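Local coordinates for hypothetical conserved protein TTC0263 (PDB 2PL2) that is of unknown function but belongs to the tetratricopeptide-repeat proteins, whose stacked antiparallel helices commonly serve as scaffolds for binding other proteins, at residues A82-Y87 against Y128-E133; L120-G125 against T150-S155; E159-M164 against L171-K176. One frame throughout, in Å; residues are numbered along the deposited sequence.

Contact 1. Residues A82-Y87 against Y128-E133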
ATOM      1  N   ALA A  82      -7.010   8.895   7.211  1.00 36.95           N
ATOM      2  CA  ALA A  82      -6.163   8.469   8.306  1.00 35.04           C
ATOM      3  C   ALA A  82      -6.941   7.602   9.291  1.00 34.93           C
ATOM      4  O   ALA A  82      -6.416   6.596   9.779  1.00 34.37           O
ATOM      5  CB  ALA A  82      -5.579   9.683   9.008  1.00 35.10           C
ATOM      6  N   TYR A  83      -8.188   7.971   9.576  1.00 35.35           N
ATOM      7  CA  TYR A  83      -9.000   7.180  10.502  1.00 37.66           C
ATOM      8  C   TYR A  83      -9.344   5.810   9.925  1.00 39.51           C
ATOM      9  O   TYR A  83      -9.454   4.825  10.665  1.00 41.31           O
ATOM     10  CB  TYR A  83     -10.295   7.912  10.878  1.00 37.33           C
ATOM     11  CG  TYR A  83     -10.079   9.026  11.870  1.00 38.85           C
ATOM     12  CD1 TYR A  83      -9.498   8.772  13.119  1.00 37.47           C
ATOM     13  CD2 TYR A  83     -10.411  10.342  11.551  1.00 37.09           C
ATOM     14  CE1 TYR A  83      -9.243   9.802  14.011  1.00 37.68           C
ATOM     15  CE2 TYR A  83     -10.159  11.377  12.438  1.00 37.34           C
ATOM     16  CZ  TYR A  83      -9.578  11.103  13.666  1.00 37.76           C
ATOM     17  OH  TYR A  83      -9.311  12.132  14.537  1.00 37.82           O
ATOM     18  N   VAL A  84      -9.531   5.749   8.609  1.00 40.82           N
ATOM     19  CA  VAL A  84      -9.841   4.486   7.945  1.00 40.50           C
ATOM     20  C   VAL A  84      -8.638   3.542   8.031  1.00 40.25           C
ATOM     21  O   VAL A  84      -8.793   2.352   8.285  1.00 40.06           O
ATOM     22  CB  VAL A  84     -10.215   4.700   6.450  1.00 40.61           C
ATOM     23  CG1 VAL A  84     -10.313   3.360   5.745  1.00 39.18           C
ATOM     24  CG2 VAL A  84     -11.542   5.456   6.339  1.00 38.38           C
ATOM     25  N   ALA A  85      -7.442   4.075   7.819  1.00 39.26           N
ATOM     26  CA  ALA A  85      -6.247   3.253   7.887  1.00 40.62           C
ATOM     27  C   ALA A  85      -6.192   2.642   9.278  1.00 42.21           C
ATOM     28  O   ALA A  85      -5.962   1.443   9.433  1.00 42.55           O
ATOM     29  CB  ALA A  85      -5.004   4.105   7.625  1.00 39.91           C
ATOM     30  N   LEU A  86      -6.415   3.482  10.285  1.00 43.68           N
ATOM     31  CA  LEU A  86      -6.419   3.062  11.683  1.00 43.15           C
ATOM     32  C   LEU A  86      -7.509   2.017  11.937  1.00 45.39           C
ATOM     33  O   LEU A  86      -7.390   1.202  12.851  1.00 45.07           O
ATOM     34  CB  LEU A  86      -6.660   4.267  12.587  1.00 41.12           C
ATOM     35  CG  LEU A  86      -5.562   5.322  12.711  1.00 41.17           C
ATOM     36  CD1 LEU A  86      -6.132   6.595  13.333  1.00 38.57           C
ATOM     37  CD2 LEU A  86      -4.434   4.765  13.557  1.00 39.99           C
ATOM     38  N   TYR A  87      -8.574   2.055  11.139  1.00 47.87           N
ATOM     39  CA  TYR A  87      -9.678   1.104  11.269  1.00 51.69           C
ATOM     40  C   TYR A  87      -9.304  -0.282  10.765  1.00 52.87           C
ATOM     41  O   TYR A  87      -9.710  -1.287  11.343  1.00 52.07           O
ATOM     42  CB  TYR A  87     -10.905   1.571  10.486  1.00 54.55           C
ATOM     43  CG  TYR A  87     -11.827   0.419  10.128  1.00 57.97           C
ATOM     44  CD1 TYR A  87     -12.588  -0.214  11.106  1.00 58.43           C
ATOM     45  CD2 TYR A  87     -11.877  -0.086   8.820  1.00 58.21           C
ATOM     46  CE1 TYR A  87     -13.379  -1.319  10.797  1.00 59.36           C
ATOM     47  CE2 TYR A  87     -12.658  -1.186   8.502  1.00 57.74           C
ATOM     48  CZ  TYR A  87     -13.404  -1.803   9.497  1.00 59.87           C
ATOM     49  OH  TYR A  87     -14.183  -2.904   9.209  1.00 61.43           O
ATOM     50  N   TYR A 128     -19.106   4.196   4.893  1.00 34.96           N
ATOM     51  CA  TYR A 128     -20.343   3.500   5.236  1.00 35.79           C
ATOM     52  C   TYR A 128     -20.213   2.007   4.946  1.00 37.51           C
ATOM     53  O   TYR A 128     -20.761   1.175   5.674  1.00 38.49           O
ATOM     54  CB  TYR A 128     -21.519   4.055   4.443  1.00 35.47           C
ATOM     55  CG  TYR A 128     -22.098   5.324   5.006  1.00 35.08           C
ATOM     56  CD1 TYR A 128     -22.503   5.401   6.341  1.00 35.95           C
ATOM     57  CD2 TYR A 128     -22.270   6.437   4.203  1.00 35.64           C
ATOM     58  CE1 TYR A 128     -23.068   6.560   6.857  1.00 34.45           C
ATOM     59  CE2 TYR A 128     -22.837   7.601   4.705  1.00 37.33           C
ATOM     60  CZ  TYR A 128     -23.232   7.655   6.034  1.00 35.30           C
ATOM     61  OH  TYR A 128     -23.783   8.809   6.513  1.00 36.02           O
ATOM     62  N   ALA A 129     -19.493   1.672   3.877  1.00 37.56           N
ATOM     63  CA  ALA A 129     -19.292   0.271   3.513  1.00 37.65           C
ATOM     64  C   ALA A 129     -18.489  -0.441   4.607  1.00 38.44           C
ATOM     65  O   ALA A 129     -18.878  -1.508   5.077  1.00 38.69           O
ATOM     66  CB  ALA A 129     -18.568   0.177   2.175  1.00 36.05           C
ATOM     67  N   LEU A 130     -17.369   0.151   5.012  1.00 40.17           N
ATOM     68  CA  LEU A 130     -16.540  -0.437   6.061  1.00 40.25           C
ATOM     69  C   LEU A 130     -17.381  -0.620   7.315  1.00 41.54           C
ATOM     70  O   LEU A 130     -17.097  -1.492   8.138  1.00 42.02           O
ATOM     71  CB  LEU A 130     -15.339   0.463   6.355  1.00 39.01           C
ATOM     72  CG  LEU A 130     -14.396   0.630   5.161  1.00 40.13           C
ATOM     73  CD1 LEU A 130     -13.338   1.677   5.457  1.00 39.88           C
ATOM     74  CD2 LEU A 130     -13.747  -0.712   4.840  1.00 40.99           C
ATOM     75  N   LEU A 131     -18.412   0.213   7.455  1.00 43.30           N
ATOM     76  CA  LEU A 131     -19.317   0.137   8.596  1.00 45.37           C
ATOM     77  C   LEU A 131     -20.398  -0.904   8.317  1.00 46.77           C
ATOM     78  O   LEU A 131     -21.319  -1.088   9.107  1.00 48.37           O
ATOM     79  CB  LEU A 131     -19.984   1.493   8.848  1.00 45.92           C
ATOM     80  CG  LEU A 131     -19.210   2.608   9.561  1.00 46.75           C
ATOM     81  CD1 LEU A 131     -19.947   3.929   9.376  1.00 44.85           C
ATOM     82  CD2 LEU A 131     -19.053   2.286  11.034  1.00 46.59           C
ATOM     83  N   GLY A 132     -20.284  -1.588   7.189  1.00 47.74           N
ATOM     84  CA  GLY A 132     -21.280  -2.579   6.851  1.00 47.95           C
ATOM     85  C   GLY A 132     -22.617  -1.916   6.593  1.00 49.15           C
ATOM     86  O   GLY A 132     -23.670  -2.526   6.781  1.00 50.34           O
ATOM     87  N   GLU A 133     -22.582  -0.653   6.184  1.00 49.22           N
ATOM     88  CA  GLU A 133     -23.811   0.072   5.882  1.00 50.61           C
ATOM     89  C   GLU A 133     -23.966   0.203   4.375  1.00 50.73           C
ATOM     90  O   GLU A 133     -23.940   1.301   3.814  1.00 49.57           O
ATOM     91  CB  GLU A 133     -23.800   1.450   6.536  1.00 52.21           C
ATOM     92  CG  GLU A 133     -24.025   1.421   8.038  1.00 53.05           C
ATOM     93  CD  GLU A 133     -24.088   2.811   8.628  1.00 54.65           C
ATOM     94  OE1 GLU A 133     -23.063   3.532   8.578  1.00 54.76           O
ATOM     95  OE2 GLU A 133     -25.169   3.187   9.131  1.00 55.97           O
TER

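Contact 2. Residues L120-G125 against T150-S155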
ATOM      1  N   LEU A 120     -15.490  13.765  -1.262  1.00 31.37           N
ATOM      2  CA  LEU A 120     -16.124  13.590   0.045  1.00 32.91           C
ATOM      3  C   LEU A 120     -17.165  12.494   0.014  1.00 32.52           C
ATOM      4  O   LEU A 120     -17.129  11.569   0.825  1.00 34.50           O
ATOM      5  CB  LEU A 120     -16.788  14.887   0.521  1.00 37.47           C
ATOM      6  CG  LEU A 120     -15.912  16.093   0.856  1.00 39.83           C
ATOM      7  CD1 LEU A 120     -16.785  17.200   1.430  1.00 40.73           C
ATOM      8  CD2 LEU A 120     -14.855  15.691   1.868  1.00 42.77           C
ATOM      9  N   HIS A 121     -18.105  12.611  -0.917  1.00 30.71           N
ATOM     10  CA  HIS A 121     -19.165  11.624  -1.059  1.00 29.54           C
ATOM     11  C   HIS A 121     -18.588  10.246  -1.371  1.00 28.61           C
ATOM     12  O   HIS A 121     -19.139   9.222  -0.975  1.00 27.11           O
ATOM     13  CB  HIS A 121     -20.143  12.087  -2.142  1.00 30.21           C
ATOM     14  CG  HIS A 121     -20.908  13.319  -1.765  1.00 28.43           C
ATOM     15  ND1 HIS A 121     -21.913  13.312  -0.811  1.00 27.69           N
ATOM     16  CD2 HIS A 121     -20.786  14.604  -2.162  1.00 26.39           C
ATOM     17  CE1 HIS A 121     -22.366  14.535  -0.641  1.00 27.31           C
ATOM     18  NE2 HIS A 121     -21.696  15.345  -1.453  1.00 28.24           N
ATOM     19  N   LEU A 122     -17.460  10.230  -2.069  1.00 28.58           N
ATOM     20  CA  LEU A 122     -16.794   8.983  -2.394  1.00 29.38           C
ATOM     21  C   LEU A 122     -16.281   8.373  -1.099  1.00 30.64           C
ATOM     22  O   LEU A 122     -16.538   7.195  -0.804  1.00 29.48           O
ATOM     23  CB  LEU A 122     -15.623   9.230  -3.354  1.00 29.24           C
ATOM     24  CG  LEU A 122     -14.722   7.996  -3.558  1.00 30.20           C
ATOM     25  CD1 LEU A 122     -15.585   6.799  -3.981  1.00 29.71           C
ATOM     26  CD2 LEU A 122     -13.616   8.285  -4.571  1.00 28.72           C
ATOM     27  N   GLN A 123     -15.560   9.185  -0.325  1.00 33.14           N
ATOM     28  CA  GLN A 123     -15.016   8.741   0.952  1.00 34.72           C
ATOM     29  C   GLN A 123     -16.136   8.360   1.907  1.00 34.71           C
ATOM     30  O   GLN A 123     -16.042   7.364   2.620  1.00 34.32           O
ATOM     31  CB  GLN A 123     -14.171   9.844   1.592  1.00 38.04           C
ATOM     32  CG  GLN A 123     -12.670   9.640   1.465  1.00 43.67           C
ATOM     33  CD  GLN A 123     -12.210   8.309   2.035  1.00 45.01           C
ATOM     34  OE1 GLN A 123     -12.545   7.960   3.165  1.00 46.64           O
ATOM     35  NE2 GLN A 123     -11.433   7.563   1.254  1.00 45.31           N
ATOM     36  N   ARG A 124     -17.197   9.154   1.927  1.00 34.49           N
ATOM     37  CA  ARG A 124     -18.302   8.863   2.817  1.00 36.48           C
ATOM     38  C   ARG A 124     -18.873   7.493   2.489  1.00 36.17           C
ATOM     39  O   ARG A 124     -19.204   6.725   3.393  1.00 38.83           O
ATOM     40  CB  ARG A 124     -19.384   9.941   2.699  1.00 39.19           C
ATOM     41  CG  ARG A 124     -20.399   9.924   3.837  1.00 41.07           C
ATOM     42  CD  ARG A 124     -21.384  11.090   3.733  1.00 46.11           C
ATOM     43  NE  ARG A 124     -22.233  11.001   2.542  1.00 48.58           N
ATOM     44  CZ  ARG A 124     -23.090  11.946   2.172  1.00 48.80           C
ATOM     45  NH1 ARG A 124     -23.206  13.048   2.903  1.00 48.57           N
ATOM     46  NH2 ARG A 124     -23.824  11.799   1.077  1.00 47.45           N
ATOM     47  N   GLY A 125     -18.979   7.177   1.200  1.00 35.15           N
ATOM     48  CA  GLY A 125     -19.510   5.882   0.799  1.00 35.38           C
ATOM     49  C   GLY A 125     -18.587   4.742   1.192  1.00 35.48           C
ATOM     50  O   GLY A 125     -19.027   3.696   1.664  1.00 35.88           O
ATOM     51  N   THR A 150     -16.822   9.157 -13.026  1.00 30.82           N
ATOM     52  CA  THR A 150     -15.438   8.854 -13.366  1.00 29.66           C
ATOM     53  C   THR A 150     -15.148   7.385 -13.182  1.00 27.28           C
ATOM     54  O   THR A 150     -15.916   6.671 -12.535  1.00 28.27           O
ATOM     55  CB  THR A 150     -14.444   9.637 -12.480  1.00 31.13           C
ATOM     56  OG1 THR A 150     -14.330   8.990 -11.207  1.00 31.69           O
ATOM     57  CG2 THR A 150     -14.914  11.071 -12.277  1.00 31.67           C
ATOM     58  N   PRO A 151     -14.034   6.908 -13.758  1.00 24.78           N
ATOM     59  CA  PRO A 151     -13.680   5.492 -13.625  1.00 23.98           C
ATOM     60  C   PRO A 151     -13.433   5.109 -12.173  1.00 22.27           C
ATOM     61  O   PRO A 151     -13.885   4.047 -11.716  1.00 18.67           O
ATOM     62  CB  PRO A 151     -12.429   5.361 -14.497  1.00 24.86           C
ATOM     63  CG  PRO A 151     -12.656   6.393 -15.569  1.00 25.10           C
ATOM     64  CD  PRO A 151     -13.195   7.570 -14.771  1.00 24.47           C
ATOM     65  N   GLU A 152     -12.720   5.977 -11.449  1.00 22.62           N
ATOM     66  CA  GLU A 152     -12.435   5.725 -10.041  1.00 22.73           C
ATOM     67  C   GLU A 152     -13.717   5.505  -9.245  1.00 23.80           C
ATOM     68  O   GLU A 152     -13.787   4.586  -8.425  1.00 26.60           O
ATOM     69  CB  GLU A 152     -11.638   6.886  -9.435  1.00 24.69           C
ATOM     70  CG  GLU A 152     -11.469   6.790  -7.908  1.00 26.75           C
ATOM     71  CD  GLU A 152     -10.688   7.949  -7.316  1.00 27.87           C
ATOM     72  OE1 GLU A 152     -10.942   9.111  -7.700  1.00 28.96           O
ATOM     73  OE2 GLU A 152      -9.816   7.707  -6.451  1.00 31.74           O
ATOM     74  N   ILE A 153     -14.743   6.321  -9.476  1.00 22.46           N
ATOM     75  CA  ILE A 153     -15.970   6.129  -8.718  1.00 23.24           C
ATOM     76  C   ILE A 153     -16.759   4.927  -9.225  1.00 23.77           C
ATOM     77  O   ILE A 153     -17.301   4.167  -8.415  1.00 24.56           O
ATOM     78  CB  ILE A 153     -16.879   7.399  -8.729  1.00 24.64           C
ATOM     79  CG1 ILE A 153     -16.078   8.664  -8.344  1.00 25.47           C
ATOM     80  CG2 ILE A 153     -18.040   7.204  -7.749  1.00 20.57           C
ATOM     81  CD1 ILE A 153     -15.654   8.659  -6.863  1.00 37.29           C
ATOM     82  N   ARG A 154     -16.832   4.738 -10.547  1.00 25.90           N
ATOM     83  CA  ARG A 154     -17.547   3.569 -11.070  1.00 26.61           C
ATOM     84  C   ARG A 154     -16.946   2.323 -10.405  1.00 24.35           C
ATOM     85  O   ARG A 154     -17.678   1.385 -10.087  1.00 22.47           O
ATOM     86  CB  ARG A 154     -17.406   3.424 -12.592  1.00 28.91           C
ATOM     87  CG  ARG A 154     -17.582   4.683 -13.440  1.00 33.12           C
ATOM     88  CD  ARG A 154     -18.961   5.347 -13.398  1.00 34.21           C
ATOM     89  NE  ARG A 154     -20.074   4.407 -13.344  1.00 34.24           N
ATOM     90  CZ  ARG A 154     -21.237   4.577 -13.967  1.00 32.39           C
ATOM     91  NH1 ARG A 154     -21.452   5.642 -14.723  1.00 28.88           N
ATOM     92  NH2 ARG A 154     -22.205   3.697 -13.780  1.00 28.33           N
ATOM     93  N   SER A 155     -15.625   2.328 -10.183  1.00 23.27           N
ATOM     94  CA  SER A 155     -14.935   1.192  -9.539  1.00 24.76           C
ATOM     95  C   SER A 155     -15.348   0.981  -8.081  1.00 22.62           C
ATOM     96  O   SER A 155     -15.544  -0.146  -7.633  1.00 20.79           O
ATOM     97  CB  SER A 155     -13.425   1.382  -9.576  1.00 27.26           C
ATOM     98  OG  SER A 155     -13.023   1.895 -10.821  1.00 31.84           O
TER

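Contact 3. Residues E159-M164 against L171-K176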
ATOM      1  N   GLU A 159     -17.057  -2.205  -6.524  1.00 33.35           N
ATOM      2  CA  GLU A 159     -16.606  -2.797  -5.266  1.00 34.67           C
ATOM      3  C   GLU A 159     -17.726  -2.945  -4.264  1.00 32.21           C
ATOM      4  O   GLU A 159     -17.847  -3.992  -3.638  1.00 32.34           O
ATOM      5  CB  GLU A 159     -15.481  -1.960  -4.658  1.00 38.91           C
ATOM      6  CG  GLU A 159     -14.114  -2.353  -5.163  1.00 43.47           C
ATOM      7  CD  GLU A 159     -13.769  -3.781  -4.793  1.00 46.21           C
ATOM      8  OE1 GLU A 159     -13.666  -4.062  -3.583  1.00 47.75           O
ATOM      9  OE2 GLU A 159     -13.604  -4.616  -5.706  1.00 46.39           O
ATOM     10  N   LEU A 160     -18.535  -1.904  -4.093  1.00 31.34           N
ATOM     11  CA  LEU A 160     -19.665  -1.999  -3.159  1.00 31.67           C
ATOM     12  C   LEU A 160     -20.697  -3.042  -3.627  1.00 32.47           C
ATOM     13  O   LEU A 160     -21.444  -3.588  -2.822  1.00 32.20           O
ATOM     14  CB  LEU A 160     -20.354  -0.644  -2.990  1.00 31.72           C
ATOM     15  CG  LEU A 160     -21.617  -0.652  -2.116  1.00 31.58           C
ATOM     16  CD1 LEU A 160     -21.300  -1.163  -0.709  1.00 29.38           C
ATOM     17  CD2 LEU A 160     -22.221   0.744  -2.082  1.00 31.47           C
ATOM     18  N   TYR A 161     -20.736  -3.324  -4.929  1.00 34.24           N
ATOM     19  CA  TYR A 161     -21.674  -4.315  -5.446  1.00 34.99           C
ATOM     20  C   TYR A 161     -21.191  -5.732  -5.195  1.00 36.78           C
ATOM     21  O   TYR A 161     -22.002  -6.653  -5.019  1.00 38.12           O
ATOM     22  CB  TYR A 161     -21.933  -4.092  -6.932  1.00 32.50           C
ATOM     23  CG  TYR A 161     -22.832  -2.914  -7.180  1.00 29.73           C
ATOM     24  CD1 TYR A 161     -23.870  -2.630  -6.304  1.00 27.06           C
ATOM     25  CD2 TYR A 161     -22.654  -2.087  -8.282  1.00 29.08           C
ATOM     26  CE1 TYR A 161     -24.705  -1.559  -6.507  1.00 27.80           C
ATOM     27  CE2 TYR A 161     -23.496  -0.999  -8.500  1.00 29.99           C
ATOM     28  CZ  TYR A 161     -24.520  -0.745  -7.598  1.00 28.57           C
ATOM     29  OH  TYR A 161     -25.353   0.326  -7.756  1.00 29.30           O
ATOM     30  N   LEU A 162     -19.875  -5.913  -5.174  1.00 37.38           N
ATOM     31  CA  LEU A 162     -19.326  -7.231  -4.891  1.00 38.66           C
ATOM     32  C   LEU A 162     -19.571  -7.535  -3.416  1.00 40.71           C
ATOM     33  O   LEU A 162     -19.861  -8.672  -3.044  1.00 41.62           O
ATOM     34  CB  LEU A 162     -17.832  -7.280  -5.221  1.00 35.72           C
ATOM     35  CG  LEU A 162     -17.558  -7.415  -6.724  1.00 35.13           C
ATOM     36  CD1 LEU A 162     -16.075  -7.476  -6.994  1.00 34.39           C
ATOM     37  CD2 LEU A 162     -18.233  -8.672  -7.234  1.00 32.81           C
ATOM     38  N   SER A 163     -19.485  -6.500  -2.588  1.00 43.59           N
ATOM     39  CA  SER A 163     -19.710  -6.634  -1.150  1.00 45.85           C
ATOM     40  C   SER A 163     -21.178  -6.952  -0.862  1.00 47.32           C
ATOM     41  O   SER A 163     -21.487  -7.742   0.033  1.00 47.88           O
ATOM     42  CB  SER A 163     -19.336  -5.337  -0.427  1.00 45.76           C
ATOM     43  OG  SER A 163     -20.345  -4.353  -0.601  1.00 46.64           O
ATOM     44  N   MET A 164     -22.076  -6.321  -1.620  1.00 47.32           N
ATOM     45  CA  MET A 164     -23.511  -6.529  -1.461  1.00 47.13           C
ATOM     46  C   MET A 164     -23.983  -7.815  -2.138  1.00 49.16           C
ATOM     47  O   MET A 164     -25.058  -8.332  -1.824  1.00 49.78           O
ATOM     48  CB  MET A 164     -24.299  -5.340  -2.034  1.00 44.13           C
ATOM     49  CG  MET A 164     -24.141  -4.044  -1.270  1.00 39.49           C
ATOM     50  SD  MET A 164     -25.152  -2.715  -1.926  1.00 37.03           S
ATOM     51  CE  MET A 164     -24.105  -2.079  -3.102  1.00 32.50           C
ATOM     52  N   LEU A 171     -20.111  -5.993 -12.365  1.00 28.98           N
ATOM     53  CA  LEU A 171     -19.525  -6.175 -13.682  1.00 27.36           C
ATOM     54  C   LEU A 171     -19.953  -5.040 -14.615  1.00 26.30           C
ATOM     55  O   LEU A 171     -19.144  -4.527 -15.385  1.00 26.00           O
ATOM     56  CB  LEU A 171     -19.952  -7.534 -14.254  1.00 27.82           C
ATOM     57  CG  LEU A 171     -19.519  -8.746 -13.418  1.00 25.88           C
ATOM     58  CD1 LEU A 171     -20.206  -9.987 -13.918  1.00 27.66           C
ATOM     59  CD2 LEU A 171     -18.014  -8.908 -13.481  1.00 23.26           C
ATOM     60  N   ALA A 172     -21.220  -4.637 -14.532  1.00 24.00           N
ATOM     61  CA  ALA A 172     -21.725  -3.554 -15.376  1.00 23.29           C
ATOM     62  C   ALA A 172     -21.003  -2.243 -15.121  1.00 23.06           C
ATOM     63  O   ALA A 172     -20.755  -1.471 -16.053  1.00 23.91           O
ATOM     64  CB  ALA A 172     -23.232  -3.370 -15.164  1.00 23.45           C
ATOM     65  N   GLN A 173     -20.665  -1.984 -13.862  1.00 23.68           N
ATOM     66  CA  GLN A 173     -19.960  -0.750 -13.514  1.00 23.57           C
ATOM     67  C   GLN A 173     -18.505  -0.769 -13.993  1.00 23.47           C
ATOM     68  O   GLN A 173     -17.944   0.285 -14.347  1.00 23.77           O
ATOM     69  CB  GLN A 173     -20.023  -0.505 -12.001  1.00 23.84           C
ATOM     70  CG  GLN A 173     -21.414  -0.073 -11.503  1.00 20.78           C
ATOM     71  CD  GLN A 173     -21.778   1.312 -11.977  1.00 21.60           C
ATOM     72  OE1 GLN A 173     -20.929   2.058 -12.459  1.00 20.44           O
ATOM     73  NE2 GLN A 173     -23.040   1.673 -11.835  1.00 24.79           N
ATOM     74  N   TYR A 174     -17.891  -1.954 -14.018  1.00 21.96           N
ATOM     75  CA  TYR A 174     -16.509  -2.051 -14.499  1.00 20.68           C
ATOM     76  C   TYR A 174     -16.507  -1.826 -16.010  1.00 20.20           C
ATOM     77  O   TYR A 174     -15.660  -1.096 -16.548  1.00 18.41           O
ATOM     78  CB  TYR A 174     -15.898  -3.428 -14.170  1.00 22.12           C
ATOM     79  CG  TYR A 174     -15.450  -3.600 -12.725  1.00 21.52           C
ATOM     80  CD1 TYR A 174     -14.551  -2.714 -12.148  1.00 23.07           C
ATOM     81  CD2 TYR A 174     -15.873  -4.681 -11.965  1.00 21.99           C
ATOM     82  CE1 TYR A 174     -14.086  -2.895 -10.862  1.00 24.85           C
ATOM     83  CE2 TYR A 174     -15.416  -4.880 -10.673  1.00 23.62           C
ATOM     84  CZ  TYR A 174     -14.514  -3.980 -10.124  1.00 28.18           C
ATOM     85  OH  TYR A 174     -14.039  -4.149  -8.837  1.00 29.58           O
ATOM     86  N   ALA A 175     -17.465  -2.459 -16.695  1.00 22.04           N
ATOM     87  CA  ALA A 175     -17.592  -2.336 -18.156  1.00 21.83           C
ATOM     88  C   ALA A 175     -17.717  -0.857 -18.537  1.00 21.97           C
ATOM     89  O   ALA A 175     -17.135  -0.404 -19.528  1.00 24.40           O
ATOM     90  CB  ALA A 175     -18.807  -3.116 -18.645  1.00 20.60           C
ATOM     91  N   LYS A 176     -18.470  -0.101 -17.742  1.00 21.88           N
ATOM     92  CA  LYS A 176     -18.629   1.327 -18.002  1.00 23.72           C
ATOM     93  C   LYS A 176     -17.318   2.056 -17.708  1.00 24.37           C
ATOM     94  O   LYS A 176     -16.823   2.835 -18.527  1.00 25.01           O
ATOM     95  CB  LYS A 176     -19.736   1.916 -17.128  1.00 27.31           C
ATOM     96  CG  LYS A 176     -20.017   3.379 -17.445  1.00 33.12           C
ATOM     97  CD  LYS A 176     -20.446   3.540 -18.906  1.00 35.33           C
ATOM     98  CE  LYS A 176     -20.322   4.975 -19.387  1.00 37.78           C
ATOM     99  NZ  LYS A 176     -21.257   5.901 -18.684  1.00 41.54           N
TER

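Contact 1. Residues A82-Y87 against Y128-E133
In the tetratricopeptide-repeat array, Leu130, in the last turn of helix 118-130, packs against Val84 and Tyr87 of helix 73-88, so that two helices separated in sequence by helix 93-113 meet. The backbones stay well apart, with Val84 CA and Leu130 CA as the nearest pair at 8.5 Å, and side chains bridge the distance. The CB of Leu130 points toward helix 73-88, and both of its methyl branches make contact. Its CD1 methyl reaches Val84 CG1 at 3.5 Å, the two side chains running about perpendicular to each other. The other methyl, CD2, and the stem atom CB both lie 3.8 Å from Tyr87 CE2. The leucine therefore comes obliquely on the CD2 and CE2 atoms of the tyrosine.

Tyr87 arrives there because its CG stands anti to the backbone N (chi1 157°), which swings the ring across the gap toward the end of helix 118-130. Its hydroxyl finishes near the backbone at that end, with Tyr87 OH 3.4 Å from Leu130 O. Just beyond, Gly132 takes a positive phi of 66° and closes the helix in a Schellman motif. Glu133 follows as the N-cap residue of helix 134-147, and its carboxylate forms a salt bridge with Lys136. Helix 93-113 also takes part in the packing here, Leu100 touching Tyr87 and Leu104 touching Leu131. One leucine received by a valine and a tyrosine one turn apart thus joins helices that are next but one in the chain, a contact characteristic of the tetratricopeptide-repeat superhelix.

Contact 2. Residues L120-G125 against T150-S155
Leu122 and Ile153 supply the apolar part of this contact between helix 118-130 and the first turn of helix 151-164. The delta methyl of Ile153 comes up against the side chain of Leu122 from CB outward, with Ile153 CD1 3.6 Å from Leu122 CB and 3.5 Å from Leu122 CG. Its approach to Leu122 CD2 is modelled closer than carbons can sit, so the exact fit of the two ends is doubtful. Leu122 is aimed across the gap by its first torsion, which sets CG opposite the backbone N (chi1 170°). Leu141 of helix 134-147 touches it as well.

A charged group borders this pair. Glu152 runs out extended and crosses Leu122 at about a right angle, bringing Glu152 CD to 4.0 Å from Leu122 CD2.

Polar bonds lie within the segments or lead outward. Thr150 is the N-cap of helix 151-164, its OG1 accepting from Ile153 N at 3.2 Å with a nearly straight N-H angle of 165°. On helix 118-130 Arg124 forms a salt bridge with Glu111, and on helix 151-164 Arg154 forms one with Asp149. Cohesion between the two segments is therefore hydrophobic, and the capping bond secures the backbone that carries Ile153.

Contact 3. Residues E159-M164 against L171-K176
Tyr161 and Gln173, together with Glu159 and Tyr174, face each other across a helical hairpin of the tetratricopeptide-repeat fold, formed by helices 151-164 and 167-180 and a short turn. The two segments run almost antiparallel, at 167°, with the axes of these segments 9.7 Å apart at closest approach.

Tyr161 and Gln173 meet at the edge of the ring. Gln173 CG lies near the ring plane, 3.8 Å from Tyr161 CE2 and 4.0 Å from Tyr161 CD2, so the glutamine's methylene makes the closest approach. The side chains pass each other obliquely, and the amide is turned 35° from the ring plane. The glutamine chain bends at chi2, and its OE1 turns to accept a hydrogen bond from Arg154 NH2, in the first turn of helix 151-164. Tyr161 OH has a weak hydrogen bond to Glu138 of helix 134-147.

Tyr174 works differently, reaching over with its hydroxyl end. Tyr174 OH comes within 3.2 Å of Glu159 OE2, but the angle is poor and the two are not hydrogen-bonded. The stronger partner of this carboxylate is Arg20 of the second subunit, which forms a salt bridge with OE2 and also packs on Leu162 and Tyr174. This side of the hairpin thus belongs to the subunit interface. Leu162 adds a looser touch, its CD1 lying 4.3 Å from Tyr174 OH.

Near the end of helix 151-164, Leu160 O is gripped twice. Met164 N gives the usual helical bond, and Ser163 OG donates to Leu160 O at 2.6 Å, from the same face as Met164 N and 38° out of the carbonyl plane.

From the N terminus, the chain first supplies residues 82-87, the opening half of contact 1, and passes through helix 93-113 into helix 118-130. There it enters the first half of contact 2 before residues 128-133 close contact 1, so the two loops cross and share that helix. Val84 CG2 and Gln123 OE1, 4.2 Å apart, join them in space. Contact 2 closes at residues 150-155, after helix 134-147. Contact 3 follows in series on the same helix 151-164 and closes a short hairpin. Ala129 CB, 4.2 Å from Leu160 CD1, connects its region to contact 1. Together they tie helices 73-88, 118-130, 151-164 and 167-180 into one array.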